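Local atomic coordinates of EmGH1 (Erythrobacter marinus, PDB entry 5Z87), a protein that probably acts as a beta-glucosidase of glycosyl hydrolase family 3, releasing sugar units by cleaving beta-glycosidic bonds. Residues N511-I515 / E560-L564; A518-Q523 / A567-K573. One frame throughout, in Å; residues are numbered along the deposited sequence.

The two contacts are successive parts of one interface, formed where helix 508-522 and helix 561-569 run side by side in the same direction. Contact 1 (511-515 with 560-564) joins the N-terminal portions and combines an amide-carboxylate bond and a salt bridge with the packing of Ile515; contact 2 (518-523 with 567-573) joins the C-terminal ends through aliphatic packing and hydrogen bonds from Lys573 to backbone carbonyls. Their centres are 12 Å apart, and the apolar layer continues between them, with Ile515 CG2 of contact 1 lying 3.8 Å from Ala567 CB of contact 2. Neither belongs to the dithiothreitol pocket or to the magnesium site at Asp713 and Ile715.

Contact 1: residues N511-I515 / E560-L564; sequences NRRLI and EQNEL
Residues Asn511 to Ile515 run alongside Glu560 to Leu564 in the same direction, the CA atoms 6.8 Å apart at Asn511 and Glu560 and only 5.6 Å apart at Ile515 and Leu564. At the wider end, Asn511 ND2 donates to Glu560 OE1 at 2.8 Å, reaching the anti lone pair of that oxygen through a moderately bent bond (150° at the hydrogen). The other end of this buried amide is held as well, since Asn511 OD1 accepts from the backbone N of Ala484, so the amide's rotation is fixed from both sides. The next residue, Arg512, presents its guanidinium side-on to the carboxylate of Glu563, about one turn beyond Glu560. Its NE lies 3.0 Å from Glu563 OE2, nearly in the guanidinium plane, and its NH1 makes a longer, more tilted bond of 3.2 Å to Glu563 OE1. Both oxygens use syn lone pairs, yet the two groups are not coplanar, their planes standing 32° apart. Glu563 reaches across because its CG is anti to the backbone N (chi1 -165°) and the chain beyond is extended. Beneath this salt bridge Ile515 fills the narrow end: its CG1 packs on Leu564 CB at 3.8 Å, while CD1 stops 3.7 Å from Leu564 N and also rests against the aliphatic stem of Glu563. Polar pairs at one side and an aliphatic layer facing strand 527-533, where Leu564 meets Leu532, give the pattern of neighbouring parallel helices on one face of the mixed sheet in the alpha/beta C-terminal domain of family 3 glycosidases.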
loop_
_atom_site.group_PDB
_atom_site.type_symbol
_atom_site.label_atom_id
_atom_site.label_comp_id
_atom_site.label_asym_id
_atom_site.label_seq_id
_atom_site.Cartn_x
_atom_site.Cartn_y
_atom_site.Cartn_z
ATOM N N ASN A 511 24.040 -23.469 11.127
ATOM C CA ASN A 511 22.674 -23.954 11.307
ATOM C C ASN A 511 22.483 -25.337 10.694
ATOM O O ASN A 511 21.767 -26.174 11.251
ATOM C CB ASN A 511 21.681 -22.964 10.694
ATOM C CG ASN A 511 21.273 -21.857 11.657
ATOM O OD1 ASN A 511 21.265 -22.039 12.875
ATOM N ND2 ASN A 511 20.908 -20.707 11.105
ATOM N N ARG A 512 23.093 -25.591 9.534
ATOM C CA ARG A 512 22.989 -26.919 8.929
ATOM C C ARG A 512 23.598 -27.990 9.823
ATOM O O ARG A 512 23.018 -29.070 9.991
ATOM C CB ARG A 512 23.653 -26.928 7.559
ATOM C CG ARG A 512 23.051 -25.905 6.656
ATOM C CD ARG A 512 23.139 -26.242 5.203
ATOM N NE ARG A 512 22.039 -25.546 4.545
ATOM C CZ ARG A 512 22.109 -24.303 4.076
ATOM N NH1 ARG A 512 21.039 -23.750 3.513
ATOM N NH2 ARG A 512 23.251 -23.620 4.155
ATOM N N ARG A 513 24.762 -27.703 10.418
ATOM C CA ARG A 513 25.339 -28.634 11.383
ATOM C C ARG A 513 24.408 -28.831 12.569
ATOM O O ARG A 513 24.222 -29.961 13.040
ATOM C CB ARG A 513 26.713 -28.140 11.841
ATOM C CG ARG A 513 27.692 -27.927 10.691
ATOM C CD ARG A 513 29.124 -27.759 11.192
ATOM N NE ARG A 513 29.332 -26.496 11.907
ATOM C CZ ARG A 513 29.691 -25.349 11.326
ATOM N NH1 ARG A 513 29.862 -24.252 12.063
ATOM N NH2 ARG A 513 29.878 -25.292 10.009
ATOM N N LEU A 514 23.789 -27.745 13.054
ATOM C CA LEU A 514 22.875 -27.882 14.182
ATOM C C LEU A 514 21.637 -28.678 13.799
ATOM O O LEU A 514 21.062 -29.369 14.645
ATOM C CB LEU A 514 22.485 -26.506 14.721
ATOM C CG LEU A 514 23.587 -25.699 15.412
ATOM C CD1 LEU A 514 23.177 -24.227 15.547
ATOM C CD2 LEU A 514 23.948 -26.310 16.781
ATOM N N ILE A 515 21.219 -28.599 12.534
ATOM C CA ILE A 515 20.079 -29.386 12.071
ATOM C C ILE A 515 20.418 -30.874 12.086
ATOM O O ILE A 515 19.649 -31.698 12.600
ATOM C CB ILE A 515 19.643 -28.926 10.668
ATOM C CG1 ILE A 515 18.925 -27.577 10.740
ATOM C CG2 ILE A 515 18.760 -29.981 10.021
ATOM C CD1 ILE A 515 18.743 -26.933 9.371
ATOM N N GLU A 560 16.827 -20.661 8.375
ATOM C CA GLU A 560 16.897 -22.094 8.140
ATOM C C GLU A 560 15.842 -22.863 8.901
ATOM O O GLU A 560 15.931 -24.092 8.982
ATOM C CB GLU A 560 18.281 -22.632 8.511
ATOM C CG GLU A 560 19.343 -22.336 7.472
ATOM C CD GLU A 560 19.660 -20.863 7.403
ATOM O OE1 GLU A 560 20.017 -20.284 8.449
ATOM O OE2 GLU A 560 19.531 -20.282 6.308
ATOM N N GLN A 561 14.853 -22.177 9.465
ATOM C CA GLN A 561 13.875 -22.862 10.303
ATOM C C GLN A 561 13.017 -23.830 9.494
ATOM O O GLN A 561 12.625 -24.885 10.004
ATOM C CB GLN A 561 12.987 -21.845 11.010
ATOM C CG GLN A 561 13.678 -20.967 12.053
ATOM C CD GLN A 561 12.692 -19.974 12.636
ATOM O OE1 GLN A 561 11.929 -20.302 13.546
ATOM N NE2 GLN A 561 12.659 -18.772 12.068
ATOM N N ASN A 562 12.681 -23.480 8.248
ATOM C CA ASN A 562 11.915 -24.412 7.428
ATOM C C ASN A 562 12.748 -25.638 7.092
ATOM O O ASN A 562 12.246 -26.765 7.137
ATOM C CB ASN A 562 11.418 -23.731 6.149
ATOM C CG ASN A 562 10.307 -22.736 6.418
ATOM O OD1 ASN A 562 9.478 -22.936 7.306
ATOM N ND2 ASN A 562 10.294 -21.651 5.659
ATOM N N GLU A 563 14.025 -25.428 6.758
ATOM C CA GLU A 563 14.953 -26.541 6.587
ATOM C C GLU A 563 14.929 -27.459 7.801
ATOM O O GLU A 563 14.748 -28.675 7.673
ATOM C CB GLU A 563 16.366 -26.009 6.334
ATOM C CG GLU A 563 17.319 -27.052 5.783
ATOM C CD GLU A 563 18.622 -26.462 5.296
ATOM O OE1 GLU A 563 18.652 -25.243 4.996
ATOM O OE2 GLU A 563 19.616 -27.223 5.206
ATOM N N LEU A 564 15.071 -26.883 8.999
ATOM C CA LEU A 564 15.046 -27.694 10.213
ATOM C C LEU A 564 13.729 -28.446 10.345
ATOM O O LEU A 564 13.714 -29.633 10.698
ATOM C CB LEU A 564 15.278 -26.811 11.442
ATOM C CG LEU A 564 14.927 -27.419 12.805
ATOM C CD1 LEU A 564 15.917 -28.539 13.197
ATOM C CD2 LEU A 564 14.857 -26.336 13.883
#

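Contact 2: residues A518-Q523 / A567-K573; sequences AVATAQ and ALLALGK
Lys573, in the loop between helix 561-569 and strand 574-580, crosses to the C-terminal end of helix 508-522, where its ammonium group meets backbone carbonyls. CB points toward the opposite segment and CG continues that way; the first atom to make contact is CD, which passes 3.7 Å from Ala522 O. CE follows over the same carbonyl, and a final bend (chi4 -51°) brings NZ to 2.8 Å from Gln523 O. That hydrogen bond arrives from above the carbonyl plane, with a C=O...N angle of 113°. A weak second bond joins Lys573 NZ to Ala522 O at 3.3 Å, and Cys525 O is a third acceptor, so three carbonyls around the helix terminus share one positive charge that probably offsets their partial negative charge. A methionine in place of Lys573 would probably leave these carbonyls without their common donor and the chain after helix 508-522 less firmly tied to the start of strand 574-580. Elsewhere in the contact the packing is aliphatic. Leu571 CD1 presses on Ala522 CB at 3.6 Å, with its CD2 alongside Val519 CG1 and the Gln523 amide. Ala522 CB also touches Leu568 CD2, 4.1 Å away, and Val519 CG2 meets Ala567 CB at 3.9 Å. The pair of helix ends lies over the mixed sheet: Ala522 and Leu568 both rest on Ile528 of strand 527-533, while Ala518 and Leu568 reach Val440 of strand 436-440.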
loop_
_atom_site.group_PDB
_atom_site.type_symbol
_atom_site.label_atom_id
_atom_site.label_comp_id
_atom_site.label_asym_id
_atom_site.label_seq_id
_atom_site.Cartn_x
_atom_site.Cartn_y
_atom_site.Cartn_z
ATOM N N ALA A 518 20.329 -32.218 15.560
ATOM C CA ALA A 518 18.987 -32.426 16.088
ATOM C C ALA A 518 18.338 -33.647 15.452
ATOM O O ALA A 518 17.585 -34.368 16.116
ATOM C CB ALA A 518 18.125 -31.180 15.864
ATOM N N VAL A 519 18.599 -33.875 14.162
ATOM C CA VAL A 519 18.120 -35.087 13.498
ATOM C C VAL A 519 18.600 -36.333 14.244
ATOM O O VAL A 519 17.810 -37.231 14.564
ATOM C CB VAL A 519 18.573 -35.103 12.027
ATOM C CG1 VAL A 519 18.360 -36.490 11.426
ATOM C CG2 VAL A 519 17.833 -34.033 11.216
ATOM N N ALA A 520 19.902 -36.395 14.545
ATOM C CA ALA A 520 20.456 -37.527 15.292
ATOM C C ALA A 520 19.778 -37.691 16.647
ATOM O O ALA A 520 19.311 -38.784 16.995
ATOM C CB ALA A 520 21.963 -37.348 15.469
ATOM N N THR A 521 19.709 -36.608 17.427
ATOM C CA THR A 521 19.057 -36.658 18.733
ATOM C C THR A 521 17.608 -37.130 18.637
ATOM O O THR A 521 17.080 -37.725 19.585
ATOM C CB THR A 521 19.126 -35.275 19.381
ATOM O OG1 THR A 521 20.477 -34.797 19.333
ATOM C CG2 THR A 521 18.637 -35.307 20.819
ATOM N N ALA A 522 16.950 -36.877 17.509
ATOM C CA ALA A 522 15.530 -37.185 17.380
ATOM C C ALA A 522 15.245 -38.669 17.144
ATOM O O ALA A 522 14.095 -39.097 17.325
ATOM C CB ALA A 522 14.926 -36.347 16.244
ATOM N N GLN A 523 16.263 -39.461 16.775
ATOM C CA GLN A 523 16.030 -40.842 16.359
ATOM C C GLN A 523 15.401 -41.671 17.472
ATOM O O GLN A 523 14.565 -42.540 17.206
ATOM C CB GLN A 523 17.339 -41.476 15.897
ATOM C CG GLN A 523 18.032 -40.723 14.774
ATOM C CD GLN A 523 17.270 -40.782 13.456
ATOM O OE1 GLN A 523 16.307 -41.547 13.306
ATOM N NE2 GLN A 523 17.690 -39.957 12.494
ATOM N N ALA A 567 13.453 -31.362 7.944
ATOM C CA ALA A 567 14.376 -32.433 8.310
ATOM C C ALA A 567 13.796 -33.298 9.415
ATOM O O ALA A 567 13.933 -34.525 9.385
ATOM C CB ALA A 567 15.725 -31.861 8.736
ATOM N N LEU A 568 13.138 -32.679 10.396
ATOM C CA LEU A 568 12.552 -33.435 11.500
ATOM C C LEU A 568 11.277 -34.145 11.072
ATOM O O LEU A 568 11.000 -35.267 11.523
ATOM C CB LEU A 568 12.270 -32.505 12.688
ATOM C CG LEU A 568 13.516 -31.883 13.334
ATOM C CD1 LEU A 568 13.153 -30.842 14.396
ATOM C CD2 LEU A 568 14.418 -32.976 13.940
ATOM N N LEU A 569 10.488 -33.501 10.209
ATOM C CA LEU A 569 9.237 -34.104 9.776
ATOM C C LEU A 569 9.487 -35.370 8.969
ATOM O O LEU A 569 8.712 -36.330 9.063
ATOM C CB LEU A 569 8.423 -33.081 8.973
ATOM C CG LEU A 569 7.754 -31.986 9.814
ATOM C CD1 LEU A 569 7.292 -30.821 8.954
ATOM C CD2 LEU A 569 6.603 -32.540 10.613
ATOM N N ALA A 570 10.581 -35.408 8.215
ATOM C CA ALA A 570 10.877 -36.565 7.380
ATOM C C ALA A 570 11.125 -37.826 8.203
ATOM O O ALA A 570 11.056 -38.930 7.656
ATOM C CB ALA A 570 12.081 -36.260 6.488
ATOM N N LEU A 571 11.398 -37.684 9.501
ATOM C CA LEU A 571 11.612 -38.829 10.375
ATOM C C LEU A 571 10.330 -39.609 10.651
ATOM O O LEU A 571 10.406 -40.754 11.111
ATOM C CB LEU A 571 12.233 -38.365 11.695
ATOM C CG LEU A 571 13.517 -37.540 11.556
ATOM C CD1 LEU A 571 14.208 -37.347 12.897
ATOM C CD2 LEU A 571 14.466 -38.160 10.547
ATOM N N GLY A 572 9.163 -39.025 10.405
ATOM C CA GLY A 572 7.931 -39.763 10.578
ATOM C C GLY A 572 7.456 -39.939 12.003
ATOM O O GLY A 572 6.526 -40.722 12.235
ATOM N N LYS A 573 8.051 -39.246 12.968
ATOM C CA LYS A 573 7.559 -39.303 14.334
ATOM C C LYS A 573 6.392 -38.336 14.529
ATOM O O LYS A 573 6.084 -37.506 13.672
ATOM C CB LYS A 573 8.683 -38.985 15.318
ATOM C CG LYS A 573 9.764 -40.055 15.382
ATOM C CD LYS A 573 11.136 -39.462 15.111
ATOM C CE LYS A 573 12.201 -40.552 15.004
ATOM N NZ LYS A 573 12.157 -41.476 16.172
#